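Local coordinates for protein 2-oxoglutarate carboxylase small subunit (Hydrogenobacter thermophilus, PDB 7KCT) that is a biotin carboxylase-type subunit built on an ATP-grasp fold and binds ADP, bicarbonate and magnesium, at residues P162-A167 and I176-N181; L232-C237 and A250-L255; P358-I363 and I386-D391; R346-D351 and K424-L429. One frame throughout, in Å; residues are numbered along the deposited sequence.

Interaction 1: P162-A167 and I176-N181; sequences PVLLKA and IRICRN. With ADP (adenosine-5'-diphosphate), chain C.
Leu164 fills the middle of this strand pair with a single methyl: its CD1 lies 3.5 Å from Ile178 CG1 and 3.7 Å from Ile176 CG2. Because CG swings away from the backbone N (chi1 -166°), the leucine leans across the gap, bringing CD1 as close as 3.2 Å to Arg177 O, while its second methyl, CD2, is turned to the adenine and sits 3.3 Å from C5 of ADP. Ile176 CD1 packs near the diphosphate end of the same nucleotide. Leu165 and Cys179 take up the reverse face of the sheet, with Leu165 CD1 3.8 Å from Cys179 SG, and helix 182-200 packs against that side. The whole is a beta hairpin of the ATP-grasp domain, whose glycine-rich connection also reaches ADP through Gly173 N. Paired backbone bonds join Val163 to Cys179 and Leu165 to Arg177, and strand 205-209 extends the sheet beyond 163-167. At the polar edge, the chain of Lys166, bent at chi3 (73°), brings NZ to 2.7 Å from O2A and 2.9 Å from N7 of ADP, so one ammonium group grips both phosphate and base; Glu208 is a further partner of it. At the other end of the hairpin from Lys166, the Arg180 guanidinium passes obliquely by the Pro162 ring, about 4.0 Å from NH1 to CG, on its way to a salt bridge with Glu212.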
# COMPACT_ATOMS: atom_id res chain seq x y z
N PRO A 162 -3.66 -3.07 -44.23
CA PRO A 162 -4.26 -4.16 -43.44
C PRO A 162 -5.58 -3.79 -42.74
O PRO A 162 -5.80 -2.61 -42.50
CB PRO A 162 -3.17 -4.48 -42.41
CG PRO A 162 -2.45 -3.17 -42.20
CD PRO A 162 -2.46 -2.50 -43.58
N VAL A 163 -6.42 -4.77 -42.45
CA VAL A 163 -7.67 -4.56 -41.72
C VAL A 163 -7.75 -5.59 -40.61
O VAL A 163 -7.00 -6.57 -40.58
CB VAL A 163 -8.93 -4.66 -42.62
CG1 VAL A 163 -8.86 -3.69 -43.76
CG2 VAL A 163 -9.13 -6.09 -43.11
N LEU A 164 -8.72 -5.38 -39.72
CA LEU A 164 -8.95 -6.21 -38.54
C LEU A 164 -10.41 -6.64 -38.50
O LEU A 164 -11.31 -5.80 -38.58
CB LEU A 164 -8.62 -5.42 -37.27
CG LEU A 164 -8.47 -6.15 -35.95
CD1 LEU A 164 -7.31 -7.11 -36.05
CD2 LEU A 164 -8.20 -5.13 -34.93
N LEU A 165 -10.66 -7.95 -38.42
CA LEU A 165 -11.97 -8.44 -38.07
C LEU A 165 -12.12 -8.51 -36.54
O LEU A 165 -11.18 -8.85 -35.81
CB LEU A 165 -12.19 -9.81 -38.70
CG LEU A 165 -12.08 -9.92 -40.20
CD1 LEU A 165 -12.08 -11.40 -40.56
CD2 LEU A 165 -13.26 -9.18 -40.82
N LYS A 166 -13.31 -8.16 -36.05
CA LYS A 166 -13.61 -8.20 -34.62
C LYS A 166 -15.03 -8.72 -34.41
O LYS A 166 -15.94 -8.37 -35.16
CB LYS A 166 -13.49 -6.83 -33.99
CG LYS A 166 -12.18 -6.15 -34.30
CD LYS A 166 -12.09 -4.69 -33.86
CE LYS A 166 -11.97 -4.52 -32.38
NZ LYS A 166 -11.58 -3.13 -31.97
N ALA A 167 -15.21 -9.54 -33.36
CA ALA A 167 -16.54 -9.92 -32.91
C ALA A 167 -17.24 -8.70 -32.35
O ALA A 167 -16.73 -8.05 -31.44
CB ALA A 167 -16.43 -11.02 -31.85
N ILE A 176 -10.67 -11.80 -32.55
CA ILE A 176 -9.99 -10.69 -33.22
C ILE A 176 -8.92 -11.25 -34.15
O ILE A 176 -8.16 -12.14 -33.75
CB ILE A 176 -9.36 -9.72 -32.20
CG1 ILE A 176 -10.47 -9.01 -31.41
CG2 ILE A 176 -8.40 -8.75 -32.91
CD1 ILE A 176 -9.98 -8.31 -30.16
N ARG A 177 -8.87 -10.74 -35.39
CA ARG A 177 -7.99 -11.29 -36.42
C ARG A 177 -7.45 -10.23 -37.36
O ARG A 177 -8.22 -9.49 -37.98
CB ARG A 177 -8.68 -12.35 -37.26
CG ARG A 177 -9.17 -13.55 -36.52
CD ARG A 177 -8.04 -14.48 -36.10
NE ARG A 177 -8.62 -15.77 -35.71
CZ ARG A 177 -9.16 -16.02 -34.53
NH1 ARG A 177 -9.21 -15.07 -33.59
NH2 ARG A 177 -9.69 -17.21 -34.28
N ILE A 178 -6.12 -10.20 -37.49
CA ILE A 178 -5.50 -9.29 -38.46
C ILE A 178 -5.51 -9.93 -39.84
O ILE A 178 -5.19 -11.11 -39.97
CB ILE A 178 -4.06 -8.97 -38.02
CG1 ILE A 178 -4.07 -8.24 -36.68
CG2 ILE A 178 -3.36 -8.12 -39.07
CD1 ILE A 178 -2.72 -8.31 -35.91
N CYS A 179 -5.83 -9.16 -40.88
CA CYS A 179 -5.87 -9.69 -42.25
C CYS A 179 -5.12 -8.72 -43.16
O CYS A 179 -5.51 -7.56 -43.28
CB CYS A 179 -7.32 -9.88 -42.74
SG CYS A 179 -8.49 -10.63 -41.55
N ARG A 180 -4.03 -9.19 -43.77
CA ARG A 180 -3.16 -8.33 -44.56
C ARG A 180 -3.36 -8.48 -46.06
O ARG A 180 -2.76 -7.73 -46.84
CB ARG A 180 -1.70 -8.59 -44.16
CG ARG A 180 -1.42 -8.12 -42.71
CD ARG A 180 0.02 -8.18 -42.34
NE ARG A 180 0.27 -7.94 -40.92
CZ ARG A 180 0.48 -6.74 -40.41
NH1 ARG A 180 0.46 -5.68 -41.19
NH2 ARG A 180 0.73 -6.62 -39.11
N ASN A 181 -4.23 -9.39 -46.48
CA ASN A 181 -4.60 -9.54 -47.87
C ASN A 181 -5.91 -10.30 -47.91
O ASN A 181 -6.39 -10.80 -46.88
CB ASN A 181 -3.52 -10.29 -48.66
CG ASN A 181 -3.18 -11.61 -48.05
OD1 ASN A 181 -4.03 -12.50 -47.92
ND2 ASN A 181 -1.92 -11.75 -47.64
PB ADP C . -11.89 -6.65 -26.39
O1B ADP C . -11.65 -8.11 -26.46
O2B ADP C . -11.12 -5.65 -25.56
O3B ADP C . -13.34 -6.24 -26.54
PA ADP C . -11.09 -4.56 -28.09
O1A ADP C . -10.81 -3.55 -27.04
O2A ADP C . -11.71 -4.06 -29.39
O3A ADP C . -11.37 -6.10 -28.05
O5' ADP C . -9.34 -4.56 -28.79
C5' ADP C . -8.51 -5.67 -28.30
C4' ADP C . -7.13 -5.17 -28.47
O4' ADP C . -6.86 -5.41 -29.88
C3' ADP C . -7.00 -3.71 -28.23
O3' ADP C . -6.51 -3.46 -26.91
C2' ADP C . -5.86 -3.42 -29.20
O2' ADP C . -4.57 -3.97 -28.71
C1' ADP C . -6.17 -4.28 -30.40
N9 ADP C . -7.00 -3.55 -31.38
C8 ADP C . -8.39 -3.33 -31.40
N7 ADP C . -8.76 -2.64 -32.50
C5 ADP C . -7.58 -2.38 -33.19
C6 ADP C . -7.30 -1.70 -34.40
N6 ADP C . -8.32 -1.13 -35.11
N1 ADP C . -6.03 -1.55 -34.85
C2 ADP C . -5.09 -2.16 -34.09
N3 ADP C . -5.20 -2.84 -32.94
C4 ADP C . -6.48 -2.94 -32.51

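Interaction 2: L232-C237 and A250-L255; sequences LGERDC and APSLLL
Glu234 and Ser252 carry this buried contact, in which strand 229-236 of the ATP-grasp domain meets an ST motif in the loop that leads into helix 257-273. The carboxylate gets there by two turns of its chain. CG stands between the backbone N and the carbonyl carbon (chi1 86°), and a second bend at chi2 (-68°) carries the group over to the loop, although the CB bond itself runs along the contact. Ser252 OG donates a hydrogen bond of 2.7 Å to Glu234 OE1, on the anti lone pair of that oxygen, the one turned from OE2. Ser252 N adds a bent, weak bond to Glu234 OE1 at 3.0 Å. Two donors from one residue thus converge on OE1, while OE2 is committed to a salt bridge with Arg260, so the carboxylate has little freedom to rotate and its charge is probably well compensated. Apolar groups close in around it: Pro251 CB lies 3.7 Å from Glu234 OE1, and Leu255 CD1 approaches that oxygen to 3.9 Å. A cis peptide before Pro251 lies where the chain leaves strand 244-250. There Ala250 CB rests near Glu234 O, and Pro251 CA makes a CA-H...O contact with the same carbonyl. The same hydroxyl, a donor to Glu234, is an acceptor within its own loop: Leu255 N donates to Ser252 OG at 3.1 Å in a nearly straight bond, 173° at the hydrogen.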
# COMPACT_ATOMS: atom_id res chain seq x y z
N LEU A 232 -11.52 10.83 -15.34
CA LEU A 232 -10.38 10.69 -14.46
C LEU A 232 -9.13 10.41 -15.28
O LEU A 232 -8.28 9.61 -14.91
CB LEU A 232 -10.62 9.60 -13.40
CG LEU A 232 -11.81 9.90 -12.46
CD1 LEU A 232 -12.07 8.70 -11.51
CD2 LEU A 232 -11.55 11.21 -11.66
N GLY A 233 -9.00 11.09 -16.42
CA GLY A 233 -7.81 10.94 -17.18
C GLY A 233 -7.74 9.57 -17.81
O GLY A 233 -8.70 8.81 -17.87
N GLU A 234 -6.56 9.27 -18.34
CA GLU A 234 -6.38 8.10 -19.17
C GLU A 234 -5.33 7.15 -18.59
O GLU A 234 -4.60 7.47 -17.65
CB GLU A 234 -6.03 8.52 -20.61
CG GLU A 234 -4.59 8.78 -20.91
CD GLU A 234 -4.02 9.98 -20.24
OE1 GLU A 234 -2.83 10.21 -20.48
OE2 GLU A 234 -4.73 10.69 -19.48
N ARG A 235 -5.32 5.96 -19.16
CA ARG A 235 -4.33 4.94 -18.86
C ARG A 235 -3.82 4.39 -20.17
O ARG A 235 -4.57 4.23 -21.13
CB ARG A 235 -4.94 3.81 -18.05
CG ARG A 235 -5.70 4.26 -16.81
CD ARG A 235 -6.29 3.01 -16.12
NE ARG A 235 -7.57 2.53 -16.67
CZ ARG A 235 -8.79 2.84 -16.20
NH1 ARG A 235 -8.94 3.65 -15.17
NH2 ARG A 235 -9.86 2.29 -16.75
N ASP A 236 -2.54 4.03 -20.18
CA ASP A 236 -1.94 3.31 -21.30
C ASP A 236 -1.84 1.82 -20.96
O ASP A 236 -1.10 1.43 -20.06
CB ASP A 236 -0.57 3.90 -21.61
CG ASP A 236 0.04 3.32 -22.87
OD1 ASP A 236 -0.29 2.17 -23.21
OD2 ASP A 236 0.88 4.01 -23.49
N CYS A 237 -2.58 1.00 -21.69
CA CYS A 237 -2.64 -0.43 -21.47
C CYS A 237 -2.13 -1.19 -22.69
O CYS A 237 -2.62 -2.27 -23.01
CB CYS A 237 -4.07 -0.83 -21.11
SG CYS A 237 -4.79 0.23 -19.81
N ALA A 250 -0.64 5.00 -15.64
CA ALA A 250 -1.44 6.22 -15.61
C ALA A 250 -0.57 7.35 -15.09
O ALA A 250 0.25 7.13 -14.18
CB ALA A 250 -2.70 6.09 -14.73
N PRO A 251 -0.65 8.55 -15.71
CA PRO A 251 -1.36 8.79 -16.98
C PRO A 251 -0.58 8.08 -18.09
O PRO A 251 0.47 7.52 -17.81
CB PRO A 251 -1.32 10.33 -17.13
CG PRO A 251 -0.04 10.74 -16.39
CD PRO A 251 0.03 9.75 -15.20
N SER A 252 -1.06 8.11 -19.33
CA SER A 252 -0.21 7.79 -20.46
C SER A 252 0.98 8.74 -20.47
O SER A 252 0.92 9.84 -19.92
CB SER A 252 -0.98 7.93 -21.77
OG SER A 252 -0.99 9.31 -22.20
N LEU A 253 2.09 8.31 -21.07
CA LEU A 253 3.17 9.24 -21.41
C LEU A 253 2.93 9.94 -22.74
O LEU A 253 3.59 10.94 -23.04
CB LEU A 253 4.51 8.50 -21.50
CG LEU A 253 4.84 7.70 -20.23
CD1 LEU A 253 5.95 6.72 -20.50
CD2 LEU A 253 5.22 8.66 -19.09
N LEU A 254 2.00 9.42 -23.54
CA LEU A 254 1.81 9.96 -24.88
C LEU A 254 1.21 11.36 -24.84
O LEU A 254 1.75 12.30 -25.44
CB LEU A 254 0.93 9.03 -25.70
CG LEU A 254 0.59 9.46 -27.13
CD1 LEU A 254 1.76 9.30 -28.09
CD2 LEU A 254 -0.59 8.66 -27.60
N LEU A 255 0.09 11.50 -24.14
CA LEU A 255 -0.69 12.73 -24.18
C LEU A 255 -0.11 13.85 -23.34
O LEU A 255 0.30 13.65 -22.19
CB LEU A 255 -2.12 12.44 -23.72
CG LEU A 255 -2.90 11.39 -24.49
CD1 LEU A 255 -4.28 11.40 -23.87
CD2 LEU A 255 -2.93 11.77 -25.94
O HOH W 1 2.20 5.99 -22.92

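Interaction 3: P358-I363 and I386-D391; sequences PSIGTI and ITPYYD
Ile386 slots in beside 359-363 where a short antiparallel strand pairing, 357-362 against 385-386, borders the sheet of the biotin carboxylase C-terminal domain. The inner side is closely packed. Both outer ends of the isoleucine find neighbours: CG2 lies 3.5 Å from Ser359 O, and CD1 turns the other way along the segment to meet Ile363 CG1 at 3.8 Å, the two side chains slanting across one another. Its CG1 also packs on Ala349 CB of the adjoining strand, and the residue is buried. The backbone supports this placement with one good bond, Ile386 N to Gly361 O, 2.9 Å long and directed almost at the end of the carbonyl. The answering bond, from Gly361 N to Ile386 O, is stretched to 3.5 Å and weak, and here the contact opens toward solvent. On that outer side most of the side-chain contact comes from Ile360. Its CG2 sits 3.4 Å from Ile386 O, but its CD1 merely brushes the turn, coming within 3.9 Å of Pro388 CA, and both Ile360 and Pro388 are exposed. Beyond them the chain turns back with little further reference to 358-363. It builds a small pile of its own on the way to Asp391, a residue of an ADP pocket whose side chain is not modelled beyond CB: Tyr389 CB lies over the Tyr390 ring, and Pro388 CG stands 4.1 Å above the plane of the Tyr389 ring, over its centre.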
# COMPACT_ATOMS: atom_id res chain seq x y z
N PRO A 358 -2.07 -21.36 -18.85
CA PRO A 358 -2.35 -21.34 -17.40
C PRO A 358 -1.60 -22.41 -16.62
O PRO A 358 -1.38 -23.53 -17.09
CB PRO A 358 -3.88 -21.56 -17.32
CG PRO A 358 -4.36 -21.75 -18.79
CD PRO A 358 -3.28 -21.27 -19.68
N SER A 359 -1.19 -22.05 -15.39
CA SER A 359 -0.36 -22.90 -14.51
C SER A 359 -1.25 -23.32 -13.34
O SER A 359 -1.53 -22.51 -12.45
CB SER A 359 0.90 -22.16 -14.05
OG SER A 359 1.80 -22.98 -13.30
N ILE A 360 -1.68 -24.59 -13.37
CA ILE A 360 -2.71 -25.14 -12.51
C ILE A 360 -2.03 -25.88 -11.37
O ILE A 360 -1.20 -26.77 -11.61
CB ILE A 360 -3.64 -26.08 -13.30
CG1 ILE A 360 -4.15 -25.43 -14.60
CG2 ILE A 360 -4.73 -26.61 -12.41
CD1 ILE A 360 -4.99 -24.17 -14.49
N GLY A 361 -2.42 -25.59 -10.13
CA GLY A 361 -1.65 -26.02 -8.98
C GLY A 361 -2.04 -25.24 -7.72
O GLY A 361 -3.11 -24.64 -7.65
N THR A 362 -1.16 -25.32 -6.72
CA THR A 362 -1.42 -24.81 -5.38
C THR A 362 -0.25 -23.94 -4.92
O THR A 362 0.91 -24.32 -5.03
CB THR A 362 -1.63 -25.97 -4.39
OG1 THR A 362 -2.72 -26.78 -4.84
CG2 THR A 362 -1.92 -25.40 -2.93
N ILE A 363 -0.56 -22.75 -4.41
CA ILE A 363 0.50 -21.86 -3.96
C ILE A 363 1.12 -22.44 -2.70
O ILE A 363 0.40 -22.81 -1.76
CB ILE A 363 -0.07 -20.45 -3.71
CG1 ILE A 363 -0.47 -19.86 -5.06
CG2 ILE A 363 0.94 -19.59 -3.04
CD1 ILE A 363 -0.89 -18.38 -5.02
N ILE A 386 -5.14 -22.63 -7.81
CA ILE A 386 -5.50 -22.10 -9.12
C ILE A 386 -6.24 -23.24 -9.83
O ILE A 386 -5.67 -24.32 -10.04
CB ILE A 386 -4.26 -21.65 -9.89
CG1 ILE A 386 -3.54 -20.47 -9.21
CG2 ILE A 386 -4.62 -21.27 -11.33
CD1 ILE A 386 -2.67 -20.87 -8.04
N THR A 387 -7.51 -23.02 -10.19
CA THR A 387 -8.35 -23.99 -10.89
C THR A 387 -8.40 -23.66 -12.38
O THR A 387 -8.12 -22.52 -12.78
CB THR A 387 -9.77 -23.98 -10.32
OG1 THR A 387 -10.39 -22.75 -10.70
CG2 THR A 387 -9.76 -24.14 -8.80
N PRO A 388 -8.78 -24.60 -13.25
CA PRO A 388 -8.92 -24.25 -14.67
C PRO A 388 -10.18 -23.41 -14.99
O PRO A 388 -10.25 -22.79 -16.06
CB PRO A 388 -8.95 -25.63 -15.35
CG PRO A 388 -9.65 -26.50 -14.31
CD PRO A 388 -9.08 -26.02 -13.00
N TYR A 389 -11.13 -23.31 -14.07
CA TYR A 389 -12.44 -22.72 -14.35
C TYR A 389 -12.45 -21.20 -14.41
O TYR A 389 -13.34 -20.62 -15.07
CB TYR A 389 -13.41 -23.18 -13.26
CG TYR A 389 -13.49 -24.65 -13.09
CD1 TYR A 389 -14.12 -25.43 -14.06
CD2 TYR A 389 -12.97 -25.27 -11.97
CE1 TYR A 389 -14.18 -26.77 -13.93
CE2 TYR A 389 -13.02 -26.60 -11.83
CZ TYR A 389 -13.64 -27.36 -12.81
OH TYR A 389 -13.72 -28.70 -12.67
N TYR A 390 -11.48 -20.53 -13.77
CA TYR A 390 -11.50 -19.08 -13.66
C TYR A 390 -10.23 -18.43 -14.17
O TYR A 390 -9.22 -19.08 -14.45
CB TYR A 390 -11.70 -18.63 -12.20
CG TYR A 390 -12.87 -19.25 -11.55
CD1 TYR A 390 -14.17 -19.05 -12.04
CD2 TYR A 390 -12.70 -20.06 -10.44
CE1 TYR A 390 -15.27 -19.67 -11.41
CE2 TYR A 390 -13.74 -20.65 -9.83
CZ TYR A 390 -15.04 -20.45 -10.31
OH TYR A 390 -16.08 -21.05 -9.68
N ASP A 391 -10.32 -17.11 -14.31
CA ASP A 391 -9.17 -16.32 -14.73
C ASP A 391 -7.93 -16.67 -13.91
O ASP A 391 -8.00 -17.10 -12.74
CB ASP A 391 -9.47 -14.80 -14.66

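Interaction 4: R346-D351 and K424-L429; sequences RINAED and KTTIPL. With ADP (adenosine-5'-diphosphate), chain D.
Thr426 meets the backbone of strand 346-348 through its hydroxyl, which is gripped twice. OG1 donates to Arg346 O at 3.0 Å, lying in the carbonyl plane and on a lone pair, and accepts from Asn348 N at 3.1 Å in a fairly straight bond. With OG1 set between the backbone N and the carbonyl carbon (chi1 51°), the side chain offers the strand a donor and an acceptor much as a neighbouring strand would, and a buried hydroxyl is satisfied in the process. The backbone Thr426 N reaches Asn348 O as well, but weakly, while the methyl CG2 crosses the Glu350 chain 3.9 Å from its CG. Lys424, at the exposed end, lies alongside Asp351 with both chains running the same way. Lys424 NZ comes to Asp351 OD2 at 3.3 Å, well above the carboxylate plane (45°), a long salt bridge; OD1 is taken by Lys353 N, and Lys424 N is held by Ser359 OG. At the opposite, apolar end, Ile347 CG2 packs on Ile427 CG1 at 3.7 Å, with Ile420 beside both. Helix 427-435 starts just there, Thr425 OG1 accepting a capping bond from Ile427 N. Arg346 extends from the strand the other way: NH2 bonds to ADP O3A at 2.9 Å and NH1 to O1A, with Glu248 and Glu304 holding the guanidinium. The arrangement is thus a strand of the biotin carboxylase C-terminal domain, backed by the start of a helix, that sends one arginine to the diphosphate of ADP.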
# COMPACT_ATOMS: atom_id res chain seq x y z
N ARG A 346 -0.16 -7.24 -13.69
CA ARG A 346 -1.00 -8.39 -13.40
C ARG A 346 -0.10 -9.56 -13.12
O ARG A 346 0.73 -9.93 -13.97
CB ARG A 346 -1.94 -8.70 -14.55
CG ARG A 346 -2.74 -7.49 -14.95
CD ARG A 346 -3.98 -7.92 -15.65
NE ARG A 346 -4.73 -6.79 -16.16
CZ ARG A 346 -5.89 -6.94 -16.77
NH1 ARG A 346 -6.38 -8.17 -16.88
NH2 ARG A 346 -6.53 -5.89 -17.28
N ILE A 347 -0.25 -10.14 -11.93
CA ILE A 347 0.47 -11.34 -11.53
C ILE A 347 -0.46 -12.50 -11.82
O ILE A 347 -1.39 -12.75 -11.05
CB ILE A 347 0.85 -11.34 -10.04
CG1 ILE A 347 1.38 -9.99 -9.61
CG2 ILE A 347 1.80 -12.45 -9.76
CD1 ILE A 347 2.55 -9.61 -10.26
N ASN A 348 -0.22 -13.20 -12.93
CA ASN A 348 -1.07 -14.29 -13.36
C ASN A 348 -0.36 -15.61 -13.13
O ASN A 348 0.87 -15.70 -13.21
CB ASN A 348 -1.45 -14.19 -14.85
CG ASN A 348 -2.17 -12.91 -15.20
OD1 ASN A 348 -3.03 -12.44 -14.46
ND2 ASN A 348 -1.83 -12.34 -16.35
N ALA A 349 -1.15 -16.64 -12.85
CA ALA A 349 -0.64 -18.01 -12.77
C ALA A 349 -0.60 -18.53 -14.21
O ALA A 349 -1.57 -19.09 -14.71
CB ALA A 349 -1.53 -18.88 -11.89
N GLU A 350 0.49 -18.20 -14.92
CA GLU A 350 0.66 -18.70 -16.28
C GLU A 350 2.15 -18.74 -16.61
O GLU A 350 2.96 -18.06 -15.97
CB GLU A 350 -0.14 -17.87 -17.31
CG GLU A 350 0.09 -16.42 -17.36
CD GLU A 350 -1.09 -15.64 -18.03
OE1 GLU A 350 -2.27 -16.09 -18.03
OE2 GLU A 350 -0.81 -14.55 -18.56
N ASP A 351 2.52 -19.56 -17.60
CA ASP A 351 3.93 -19.71 -17.94
C ASP A 351 4.22 -18.93 -19.21
O ASP A 351 3.87 -19.39 -20.31
CB ASP A 351 4.30 -21.19 -18.11
CG ASP A 351 5.82 -21.41 -18.25
OD1 ASP A 351 6.57 -20.43 -18.50
OD2 ASP A 351 6.28 -22.57 -18.14
N LYS A 424 3.73 -21.54 -11.89
CA LYS A 424 4.48 -20.60 -12.66
C LYS A 424 3.70 -19.30 -12.71
O LYS A 424 2.51 -19.32 -12.68
CB LYS A 424 4.64 -21.12 -14.07
CG LYS A 424 6.00 -21.61 -14.42
CD LYS A 424 6.29 -22.96 -13.86
CE LYS A 424 7.53 -23.57 -14.50
NZ LYS A 424 7.12 -24.45 -15.62
N THR A 425 4.37 -18.17 -12.76
CA THR A 425 3.67 -16.90 -12.83
C THR A 425 4.31 -15.95 -13.85
O THR A 425 5.36 -16.20 -14.31
CB THR A 425 3.59 -16.16 -11.43
OG1 THR A 425 4.81 -15.52 -11.14
CG2 THR A 425 3.18 -17.01 -10.29
N THR A 426 3.75 -14.74 -14.02
CA THR A 426 4.32 -13.71 -14.87
C THR A 426 5.40 -12.89 -14.20
O THR A 426 5.95 -12.00 -14.85
CB THR A 426 3.24 -12.75 -15.34
OG1 THR A 426 2.51 -12.32 -14.19
CG2 THR A 426 2.28 -13.42 -16.29
N ILE A 427 5.73 -13.14 -12.92
CA ILE A 427 6.65 -12.23 -12.20
C ILE A 427 8.00 -12.12 -12.90
O ILE A 427 8.46 -10.99 -13.14
CB ILE A 427 6.77 -12.66 -10.74
CG1 ILE A 427 5.48 -12.32 -10.01
CG2 ILE A 427 8.00 -12.00 -10.08
CD1 ILE A 427 5.37 -12.93 -8.59
N PRO A 428 8.68 -13.20 -13.26
CA PRO A 428 10.00 -13.01 -13.90
C PRO A 428 9.93 -12.22 -15.21
O PRO A 428 10.80 -11.37 -15.49
CB PRO A 428 10.50 -14.44 -14.13
CG PRO A 428 9.68 -15.33 -13.16
CD PRO A 428 8.35 -14.62 -13.01
N LEU A 429 8.91 -12.46 -16.04
CA LEU A 429 8.74 -11.64 -17.25
C LEU A 429 8.54 -10.18 -16.89
O LEU A 429 9.10 -9.30 -17.53
CB LEU A 429 7.57 -12.16 -18.07
CG LEU A 429 7.08 -11.28 -19.21
CD1 LEU A 429 7.97 -11.53 -20.43
CD2 LEU A 429 5.63 -11.56 -19.51
PB ADP D . -10.36 -5.24 -18.23
O1B ADP D . -11.12 -5.03 -16.93
O2B ADP D . -9.30 -4.27 -18.70
O3B ADP D . -11.15 -5.86 -19.34
PA ADP D . -9.60 -8.03 -18.67
O1A ADP D . -8.91 -9.27 -18.21
O2A ADP D . -10.08 -7.82 -20.09
O3A ADP D . -9.20 -6.66 -17.98
O5' ADP D . -11.37 -8.46 -17.91
C5' ADP D . -11.27 -9.39 -16.76
C4' ADP D . -12.23 -10.49 -16.79
O4' ADP D . -13.43 -10.23 -17.49
C3' ADP D . -11.39 -11.65 -17.58
O3' ADP D . -11.68 -12.82 -17.02
C2' ADP D . -12.03 -11.40 -19.00
O2' ADP D . -12.12 -12.54 -19.72
C1' ADP D . -13.48 -11.12 -18.50
N9 ADP D . -14.33 -10.30 -19.45
C8 ADP D . -14.03 -9.06 -20.07
N7 ADP D . -15.03 -8.62 -20.89
C5 ADP D . -16.01 -9.58 -20.77
C6 ADP D . -17.28 -9.67 -21.37
N6 ADP D . -17.72 -8.70 -22.24
N1 ADP D . -18.09 -10.74 -21.09
C2 ADP D . -17.55 -11.68 -20.23
N3 ADP D . -16.36 -11.73 -19.58
C4 ADP D . -15.61 -10.63 -19.88

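The four contacts differ in burial and in chemistry. Interactions 2 and 4 are interior, and both use hydroxyl groups to satisfy hidden polar atoms: a carboxylate in the first, strand backbone in the second. Interactions 1 and 3 are only partly buried and rely more on aliphatic packing and backbone pairing, regular in 1 but slack in 3. The first two belong to the ATP-grasp part, the last two to the C-terminal domain. Interaction 3 is nested within the chain closed by interaction 4, and they touch, since strands 341-351 and 357-362 are sheet neighbours. Interactions 1 and 4, whose centres are about 29 Å apart, each reach a different ADP.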